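PDB 4JB3: D-ribitol-5-phosphate phosphatase from Bacteroides thetaiotaomicron, which dephosphorylates D-ribitol 5-phosphate and D-ribitol 1-phosphate, and also accepts 5-amino-6-(5-phospho-D-ribitylamino)uracil, an intermediate of riboflavin biosynthesis. Local coordinates for residues Phe68-Glu73 / Arg82-Asp87; Glu173-Met178 / Lys203-Glu208. All blocks are in the same frame, centred on the assembly; numbering follows the deposited sequence.

From the N terminus, the chain lays down strand 26-29 before entering the helices that precede strand 125-130. Interaction 1 lies among those helices: 68-73 meets 82-87 after only eight intervening residues, tying helix 66-72 to helix 78-89. The chain then returns to the parallel sheet, and interaction 2 closes a larger loop of 24 residues, which contains strand 189-192 and most of helix 196-204. It joins helix 172-182 to the turn leading into edge strand 208-210. The two loops follow in series, neither nested nor crossed. The centres of interaction 1 and interaction 2 are about 27 Å apart and the nearest atoms of interactions 1 and 2 about 7 Å, so cap and core contacts do not touch.

Interaction 1 of 2, residues Phe68-Glu73 / Arg82-Asp87; sequences FQELEE and RKQLGD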
ATOM      1  N   PHE A  68     -16.563   1.693  -0.030  1.00 10.89           N
ATOM      2  CA  PHE A  68     -15.128   1.713  -0.294  1.00  9.25           C
ATOM      3  C   PHE A  68     -14.392   0.818   0.694  1.00 12.52           C
ATOM      4  O   PHE A  68     -13.521   0.052   0.293  1.00 11.00           O
ATOM      5  CB  PHE A  68     -14.598   3.155  -0.280  1.00 11.55           C
ATOM      6  CG  PHE A  68     -15.101   3.986  -1.430  1.00 12.29           C
ATOM      7  CD1 PHE A  68     -16.359   4.579  -1.383  1.00 18.99           C
ATOM      8  CD2 PHE A  68     -14.313   4.166  -2.563  1.00 15.41           C
ATOM      9  CE1 PHE A  68     -16.827   5.333  -2.456  1.00 18.13           C
ATOM     10  CE2 PHE A  68     -14.770   4.922  -3.635  1.00 18.55           C
ATOM     11  CZ  PHE A  68     -16.031   5.498  -3.579  1.00 14.67           C
ATOM     12  N   GLN A  69     -14.762   0.899   1.970  1.00 10.83           N
ATOM     13  CA  GLN A  69     -14.234  -0.025   2.975  1.00 11.40           C
ATOM     14  C   GLN A  69     -14.628  -1.460   2.667  1.00 11.75           C
ATOM     15  O   GLN A  69     -13.801  -2.375   2.759  1.00 11.31           O
ATOM     16  CB  GLN A  69     -14.735   0.345   4.368  1.00 14.05           C
ATOM     17  CG  GLN A  69     -14.434  -0.709   5.429  1.00 13.58           C
ATOM     18  CD  GLN A  69     -14.707  -0.211   6.829  1.00 18.97           C
ATOM     19  OE1 GLN A  69     -15.455   0.747   7.022  1.00 26.24           O
ATOM     20  NE2 GLN A  69     -14.087  -0.848   7.819  1.00 20.88           N
ATOM     21  N   GLU A  70     -15.895  -1.666   2.318  1.00 10.99           N
ATOM     22  CA  GLU A  70     -16.366  -3.011   2.020  1.00 11.57           C
ATOM     23  C   GLU A  70     -15.563  -3.643   0.890  1.00 11.77           C
ATOM     24  O   GLU A  70     -15.218  -4.826   0.952  1.00 10.73           O
ATOM     25  CB  GLU A  70     -17.876  -3.029   1.722  1.00 13.43           C
ATOM     26  CG  GLU A  70     -18.724  -2.837   2.966  1.00 15.43           C
ATOM     27  CD  GLU A  70     -20.180  -2.578   2.655  1.00 27.16           C
ATOM     28  OE1 GLU A  70     -20.548  -2.615   1.467  1.00 30.43           O
ATOM     29  OE2 GLU A  70     -20.959  -2.330   3.599  1.00 34.59           O
ATOM     30  N   LEU A  71     -15.240  -2.856  -0.135  1.00  8.94           N
ATOM     31  CA  LEU A  71     -14.402  -3.344  -1.222  1.00  8.87           C
ATOM     32  C   LEU A  71     -13.011  -3.700  -0.707  1.00  7.40           C
ATOM     33  O   LEU A  71     -12.484  -4.781  -1.003  1.00  9.32           O
ATOM     34  CB  LEU A  71     -14.289  -2.291  -2.328  1.00  7.69           C
ATOM     35  CG  LEU A  71     -13.318  -2.636  -3.459  1.00  7.42           C
ATOM     36  CD1 LEU A  71     -13.911  -3.766  -4.316  1.00 10.64           C
ATOM     37  CD2 LEU A  71     -12.982  -1.398  -4.285  1.00 11.06           C
ATOM     38  N   GLU A  72     -12.429  -2.833   0.110  1.00  7.33           N
ATOM     39  CA  GLU A  72     -11.066  -3.078   0.581  1.00  7.33           C
ATOM     40  C   GLU A  72     -10.979  -4.181   1.636  1.00  8.03           C
ATOM     41  O   GLU A  72      -9.888  -4.663   1.942  1.00  8.62           O
ATOM     42  CB  GLU A  72     -10.390  -1.770   1.010  1.00  7.97           C
ATOM     43  CG  GLU A  72     -10.327  -0.787  -0.169  1.00  8.46           C
ATOM     44  CD  GLU A  72      -9.061   0.043  -0.221  1.00  9.94           C
ATOM     45  OE1 GLU A  72      -8.563   0.493   0.841  1.00 12.72           O
ATOM     46  OE2 GLU A  72      -8.555   0.253  -1.353  1.00 11.65           O
ATOM     47  N   GLU A  73     -12.122  -4.604   2.163  1.00  9.94           N
ATOM     48  CA  GLU A  73     -12.157  -5.747   3.085  1.00 10.40           C
ATOM     49  C   GLU A  73     -12.645  -7.032   2.422  1.00 10.00           C
ATOM     50  O   GLU A  73     -12.758  -8.068   3.080  1.00 13.69           O
ATOM     51  CB  GLU A  73     -13.014  -5.425   4.309  1.00 14.63           C
ATOM     52  CG  GLU A  73     -12.379  -4.364   5.167  1.00 13.84           C
ATOM     53  CD  GLU A  73     -13.205  -3.944   6.356  1.00 20.84           C
ATOM     54  OE1 GLU A  73     -14.336  -4.455   6.538  1.00 22.44           O
ATOM     55  OE2 GLU A  73     -12.714  -3.090   7.121  1.00 27.56           O
ATOM     56  N   ARG A  82     -18.658  -1.940  -8.115  1.00  7.35           N
ATOM     57  CA  ARG A  82     -18.973  -1.224  -9.347  1.00  6.72           C
ATOM     58  C   ARG A  82     -20.470  -0.930  -9.445  1.00  9.20           C
ATOM     59  O   ARG A  82     -20.884   0.191  -9.760  1.00  9.39           O
ATOM     60  CB  ARG A  82     -18.546  -2.067 -10.551  1.00  8.16           C
ATOM     61  CG  ARG A  82     -18.872  -1.438 -11.895  1.00 10.12           C
ATOM     62  CD  ARG A  82     -18.965  -2.509 -12.969  1.00 13.98           C
ATOM     63  NE  ARG A  82     -19.980  -3.512 -12.660  1.00 13.49           N
ATOM     64  CZ  ARG A  82     -21.285  -3.344 -12.870  1.00 15.96           C
ATOM     65  NH1 ARG A  82     -21.742  -2.212 -13.396  1.00 17.10           N
ATOM     66  NH2 ARG A  82     -22.141  -4.307 -12.555  1.00 23.24           N
ATOM     67  N   LYS A  83     -21.280  -1.945  -9.165  1.00  8.24           N
ATOM     68  CA  LYS A  83     -22.729  -1.798  -9.181  1.00  9.71           C
ATOM     69  C   LYS A  83     -23.196  -0.760  -8.154  1.00  9.89           C
ATOM     70  O   LYS A  83     -23.972   0.146  -8.477  1.00 10.66           O
ATOM     71  CB  LYS A  83     -23.380  -3.167  -8.921  1.00 11.28           C
ATOM     72  CG  LYS A  83     -24.865  -3.230  -9.208  1.00 16.58           C
ATOM     73  CD  LYS A  83     -25.692  -2.833  -8.008  1.00 21.15           C
ATOM     74  CE  LYS A  83     -27.170  -2.947  -8.331  1.00 20.74           C
ATOM     75  NZ  LYS A  83     -28.014  -2.270  -7.313  1.00 24.83           N
ATOM     76  N   GLN A  84     -22.747  -0.894  -6.912  1.00  8.48           N
ATOM     77  CA  GLN A  84     -23.212   0.024  -5.872  1.00  9.99           C
ATOM     78  C   GLN A  84     -22.691   1.453  -6.045  1.00  9.85           C
ATOM     79  O   GLN A  84     -23.410   2.408  -5.740  1.00 12.23           O
ATOM     80  CB  GLN A  84     -22.926  -0.537  -4.473  1.00 12.65           C
ATOM     81  CG  GLN A  84     -23.749  -1.795  -4.193  1.00 16.38           C
ATOM     82  CD  GLN A  84     -23.602  -2.321  -2.778  1.00 24.22           C
ATOM     83  OE1 GLN A  84     -23.411  -1.559  -1.834  1.00 26.62           O
ATOM     84  NE2 GLN A  84     -23.702  -3.634  -2.627  1.00 23.69           N
ATOM     85  N   LEU A  85     -21.461   1.599  -6.543  1.00 10.60           N
ATOM     86  CA  LEU A  85     -20.936   2.920  -6.879  1.00 11.19           C
ATOM     87  C   LEU A  85     -21.773   3.549  -7.989  1.00 10.55           C
ATOM     88  O   LEU A  85     -22.134   4.724  -7.920  1.00 11.96           O
ATOM     89  CB  LEU A  85     -19.468   2.827  -7.291  1.00  9.43           C
ATOM     90  CG  LEU A  85     -18.800   4.132  -7.723  1.00 10.59           C
ATOM     91  CD1 LEU A  85     -18.769   5.104  -6.567  1.00 16.15           C
ATOM     92  CD2 LEU A  85     -17.382   3.850  -8.232  1.00 12.18           C
ATOM     93  N   GLY A  86     -22.107   2.757  -9.007  1.00 10.21           N
ATOM     94  CA  GLY A  86     -22.953   3.233 -10.085  1.00 11.92           C
ATOM     95  C   GLY A  86     -24.308   3.709  -9.595  1.00 11.42           C
ATOM     96  O   GLY A  86     -24.848   4.699 -10.094  1.00 13.39           O
ATOM     97  N   ASP A  87     -24.873   3.004  -8.619  1.00 12.94           N
ATOM     98  CA  ASP A  87     -26.172   3.411  -8.083  1.00 16.02           C
ATOM     99  C   ASP A  87     -26.053   4.774  -7.391  1.00 15.88           C
ATOM    100  O   ASP A  87     -26.957   5.603  -7.488  1.00 19.37           O
ATOM    101  CB  ASP A  87     -26.710   2.373  -7.095  1.00 16.39           C
ATOM    102  CG  ASP A  87     -27.093   1.060  -7.755  1.00 21.69           C
ATOM    103  OD1 ASP A  87     -27.225   1.002  -8.995  1.00 19.28           O
ATOM    104  OD2 ASP A  87     -27.272   0.074  -7.010  1.00 21.38           O
TER
HETATM  105  O   HOH W   1     -23.116  -2.517   0.618  1.00 30.66           O
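Phe68 and Leu85 make the direct apolar contact, with Phe68 CZ 4.1 Å from Leu85 CD1. The far end of the ring meets a single methyl obliquely, and the CA atoms of the two residues remain 8.9 Å apart, so the helices touch through side chains. Leu85 places its isobutyl group there with CG anti to the backbone N (chi1 178°). At the more open margin, one water joins Glu70 to Gln84: it donates to Glu70 OE1 at 2.7 Å and to Gln84 OE1 at 2.6 Å. The O-O-O angle at the water is about 114°, close to tetrahedral, as expected if each hydrogen serves one acceptor. The water thus bridges two acceptors that could not bond to each other directly. Helices 66-72 and 78-89 belong to the helical insertion between the first two core strands, the position of a C1-type cap in HAD phosphatases. Behind the first shell, Phe68 makes edge-to-face contacts with Phe47 and Phe81, while Leu85 packs on Phe47 and Leu50 of helix 40-50. Within 68-73, Gln69 NE2 donates to Glu73 OE2 (2.7 Å, N-H...O 169°). The acceptor lies in the Gln69 amide plane, whereas the donor approaches from above the carboxylate plane; Thr168 OG1 also bonds to Glu73 OE2.

Interaction 2 of 2, residues Glu173-Met178 / Lys203-Glu208; sequences EIFDFM and KELGFE
Phe175 meets both Leu205 and Phe207, and every contact is apolar. The aliphatic part is the tighter one: Leu205 CD1 comes within 3.4 Å of Phe175 CB and 3.9 Å of Phe175 CG, so this methyl presses against the root of the aromatic side chain rather than its far end. Leu205 reaches Phe175 with CG anti to the carbonyl carbon (chi1 -61°) and CD1 extended, anti to CA. The CA atoms of Phe175 and Leu205 are 8.3 Å apart, the shortest such separation between 173-178 and 203-208.

The aromatic part is looser. Phe175 CD2 lies 4.1 Å from Phe207 CE2, and the ring planes are inclined by about 55°; the approach is oblique for both rings, an apolar contact through one carbon of each and neither a parallel nor a T-shaped stack.

Backbone geometry explains how two residues so close in sequence can both reach Phe175. Helix 196-204 ends in a Schellman motif in which Gly206, with no side chain, adopts a positive phi (106°). Gly206 N bonds to Lys203 O at 3.0 Å, one of the two bonds back into the last turn. The reversal brings Phe207 in beside Leu205 before the chain enters strand 208-210.

In the Rossmann-like HAD core, the contact joins the helix before strand 189-192 to the exit of the helix after it. The side chain of Phe175 lies about 9 Å from that of Asp30, the probable nucleophile. Phe175 and Phe207 both touch Phe191, Phe175 edge-to-face, and Phe175 also reaches Leu129, so the contact lies between helix 172-182, the end of helix 196-204 and strands 125-130 and 189-192.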
ATOM      1  N   GLU A 173      -6.378  -7.272  13.559  1.00 13.86           N
ATOM      2  CA  GLU A 173      -6.534  -8.591  12.951  1.00 13.79           C
ATOM      3  C   GLU A 173      -5.688  -8.787  11.686  1.00 13.79           C
ATOM      4  O   GLU A 173      -5.216  -9.893  11.428  1.00 15.51           O
ATOM      5  CB  GLU A 173      -8.008  -8.858  12.634  1.00 14.80           C
ATOM      6  CG  GLU A 173      -8.910  -8.992  13.868  1.00 20.07           C
ATOM      7  CD  GLU A 173      -9.613  -7.698  14.240  1.00 23.87           C
ATOM      8  OE1 GLU A 173      -9.027  -6.615  14.040  1.00 18.93           O
ATOM      9  OE2 GLU A 173     -10.762  -7.766  14.731  1.00 27.65           O
ATOM     10  N   ILE A 174      -5.502  -7.736  10.894  1.00 11.82           N
ATOM     11  CA  ILE A 174      -4.739  -7.895   9.655  1.00 10.94           C
ATOM     12  C   ILE A 174      -3.252  -8.076   9.983  1.00 11.86           C
ATOM     13  O   ILE A 174      -2.561  -8.885   9.361  1.00 10.99           O
ATOM     14  CB  ILE A 174      -5.011  -6.765   8.630  1.00 11.98           C
ATOM     15  CG1 ILE A 174      -4.518  -7.176   7.240  1.00 13.10           C
ATOM     16  CG2 ILE A 174      -4.401  -5.437   9.077  1.00 13.10           C
ATOM     17  CD1 ILE A 174      -4.713  -6.094   6.188  1.00 12.15           C
ATOM     18  N   PHE A 175      -2.780  -7.367  11.003  1.00  9.72           N
ATOM     19  CA  PHE A 175      -1.405  -7.518  11.464  1.00 10.81           C
ATOM     20  C   PHE A 175      -1.201  -8.912  12.041  1.00 14.55           C
ATOM     21  O   PHE A 175      -0.178  -9.555  11.805  1.00 14.75           O
ATOM     22  CB  PHE A 175      -1.104  -6.495  12.546  1.00 12.02           C
ATOM     23  CG  PHE A 175      -0.963  -5.089  12.041  1.00 13.65           C
ATOM     24  CD1 PHE A 175      -2.072  -4.268  11.911  1.00 12.29           C
ATOM     25  CD2 PHE A 175       0.286  -4.579  11.719  1.00 12.10           C
ATOM     26  CE1 PHE A 175      -1.940  -2.960  11.451  1.00 13.60           C
ATOM     27  CE2 PHE A 175       0.426  -3.282  11.270  1.00 13.44           C
ATOM     28  CZ  PHE A 175      -0.684  -2.470  11.135  1.00 12.12           C
ATOM     29  N   ASP A 176      -2.183  -9.374  12.804  1.00 13.15           N
ATOM     30  CA  ASP A 176      -2.113 -10.705  13.397  1.00 15.58           C
ATOM     31  C   ASP A 176      -2.020 -11.810  12.340  1.00 14.89           C
ATOM     32  O   ASP A 176      -1.229 -12.750  12.488  1.00 15.76           O
ATOM     33  CB  ASP A 176      -3.310 -10.942  14.318  1.00 20.43           C
ATOM     34  CG  ASP A 176      -3.234 -12.266  15.038  1.00 28.23           C
ATOM     35  OD1 ASP A 176      -2.373 -12.400  15.935  1.00 31.55           O
ATOM     36  OD2 ASP A 176      -4.039 -13.166  14.713  1.00 31.19           O
ATOM     37  N   PHE A 177      -2.814 -11.706  11.280  1.00 13.18           N
ATOM     38  CA  PHE A 177      -2.743 -12.702  10.221  1.00 15.75           C
ATOM     39  C   PHE A 177      -1.352 -12.723   9.632  1.00 16.84           C
ATOM     40  O   PHE A 177      -0.764 -13.789   9.442  1.00 16.64           O
ATOM     41  CB  PHE A 177      -3.736 -12.424   9.096  1.00 15.70           C
ATOM     42  CG  PHE A 177      -3.660 -13.437   7.979  1.00 14.47           C
ATOM     43  CD1 PHE A 177      -2.794 -13.259   6.907  1.00 13.71           C
ATOM     44  CD2 PHE A 177      -4.443 -14.578   8.017  1.00 19.85           C
ATOM     45  CE1 PHE A 177      -2.712 -14.197   5.894  1.00 18.57           C
ATOM     46  CE2 PHE A 177      -4.367 -15.522   7.007  1.00 25.22           C
ATOM     47  CZ  PHE A 177      -3.502 -15.327   5.943  1.00 23.23           C
ATOM     48  N   MET A 178      -0.829 -11.540   9.336  0.60 13.15           N
ATOM     49  CA  MET A 178       0.475 -11.424   8.702  0.60 11.81           C
ATOM     50  C   MET A 178       1.571 -12.013   9.588  0.60 14.07           C
ATOM     51  O   MET A 178       2.446 -12.740   9.113  0.60 13.93           O
ATOM     52  CB  MET A 178       0.756  -9.960   8.357  0.60 11.32           C
ATOM     53  CG  MET A 178       2.076  -9.737   7.675  0.60 11.92           C
ATOM     54  SD  MET A 178       3.397  -9.452   8.846  0.60 12.49           S
ATOM     55  CE  MET A 178       4.798  -9.649   7.754  0.60 14.01           C
ATOM     56  N   LYS A 203       3.317  -0.389  16.476  1.00  7.70           N
ATOM     57  CA  LYS A 203       4.155  -0.213  17.662  1.00  6.88           C
ATOM     58  C   LYS A 203       3.629  -1.023  18.833  1.00 10.33           C
ATOM     59  O   LYS A 203       4.400  -1.674  19.538  1.00 10.74           O
ATOM     60  CB  LYS A 203       4.246   1.262  18.047  1.00 11.57           C
ATOM     61  CG  LYS A 203       5.187   2.069  17.189  1.00 22.90           C
ATOM     62  CD  LYS A 203       4.952   3.552  17.387  1.00 28.17           C
ATOM     63  CE  LYS A 203       6.126   4.213  18.059  1.00 32.31           C
ATOM     64  NZ  LYS A 203       5.736   5.526  18.656  1.00 26.81           N
ATOM     65  N   GLU A 204       2.313  -0.992  19.039  1.00  9.19           N
ATOM     66  CA  GLU A 204       1.669  -1.734  20.120  1.00 10.07           C
ATOM     67  C   GLU A 204       1.931  -3.240  20.019  1.00  8.80           C
ATOM     68  O   GLU A 204       2.102  -3.925  21.039  1.00 12.76           O
ATOM     69  CB  GLU A 204       0.164  -1.455  20.092  1.00 12.50           C
ATOM     70  CG  GLU A 204      -0.648  -2.143  21.172  1.00 25.46           C
ATOM     71  CD  GLU A 204      -2.094  -1.681  21.179  1.00 44.59           C
ATOM     72  OE1 GLU A 204      -2.335  -0.473  20.948  1.00 49.03           O
ATOM     73  OE2 GLU A 204      -2.988  -2.525  21.404  1.00 50.77           O
ATOM     74  N   LEU A 205       1.967  -3.742  18.789  1.00 10.34           N
ATOM     75  CA  LEU A 205       2.197  -5.164  18.541  1.00 10.90           C
ATOM     76  C   LEU A 205       3.670  -5.547  18.540  1.00 10.96           C
ATOM     77  O   LEU A 205       4.005  -6.731  18.394  1.00 14.62           O
ATOM     78  CB  LEU A 205       1.555  -5.584  17.227  1.00 11.32           C
ATOM     79  CG  LEU A 205       0.047  -5.384  17.205  1.00 11.18           C
ATOM     80  CD1 LEU A 205      -0.491  -5.700  15.827  1.00 13.34           C
ATOM     81  CD2 LEU A 205      -0.579  -6.292  18.240  1.00 17.15           C
ATOM     82  N   GLY A 206       4.545  -4.567  18.717  1.00 10.86           N
ATOM     83  CA  GLY A 206       5.950  -4.858  18.922  1.00 11.37           C
ATOM     84  C   GLY A 206       6.869  -4.570  17.765  1.00 10.78           C
ATOM     85  O   GLY A 206       8.083  -4.757  17.884  1.00 11.27           O
ATOM     86  N   PHE A 207       6.320  -4.088  16.656  1.00  9.87           N
ATOM     87  CA  PHE A 207       7.138  -3.742  15.500  1.00  9.33           C
ATOM     88  C   PHE A 207       8.002  -2.525  15.757  1.00  9.26           C
ATOM     89  O   PHE A 207       7.598  -1.603  16.475  1.00  9.69           O
ATOM     90  CB  PHE A 207       6.253  -3.441  14.296  1.00  8.52           C
ATOM     91  CG  PHE A 207       5.537  -4.634  13.759  1.00  9.79           C
ATOM     92  CD1 PHE A 207       6.156  -5.460  12.840  1.00 12.94           C
ATOM     93  CD2 PHE A 207       4.251  -4.962  14.199  1.00 10.58           C
ATOM     94  CE1 PHE A 207       5.508  -6.573  12.338  1.00 11.49           C
ATOM     95  CE2 PHE A 207       3.592  -6.085  13.690  1.00 12.03           C
ATOM     96  CZ  PHE A 207       4.233  -6.885  12.757  1.00 15.57           C
ATOM     97  N   GLU A 208       9.191  -2.514  15.167  1.00  9.24           N
ATOM     98  CA  GLU A 208       9.899  -1.261  14.964  1.00  9.12           C
ATOM     99  C   GLU A 208       9.140  -0.536  13.856  1.00  8.08           C
ATOM    100  O   GLU A 208       8.610  -1.172  12.932  1.00  9.44           O
ATOM    101  CB  GLU A 208      11.356  -1.515  14.554  1.00 12.99           C
ATOM    102  CG  GLU A 208      12.213  -2.146  15.649  1.00 15.39           C
ATOM    103  CD  GLU A 208      12.497  -1.192  16.802  1.00 21.66           C
ATOM    104  OE1 GLU A 208      12.554   0.033  16.567  1.00 24.80           O
ATOM    105  OE2 GLU A 208      12.670  -1.670  17.943  1.00 33.26           O
TER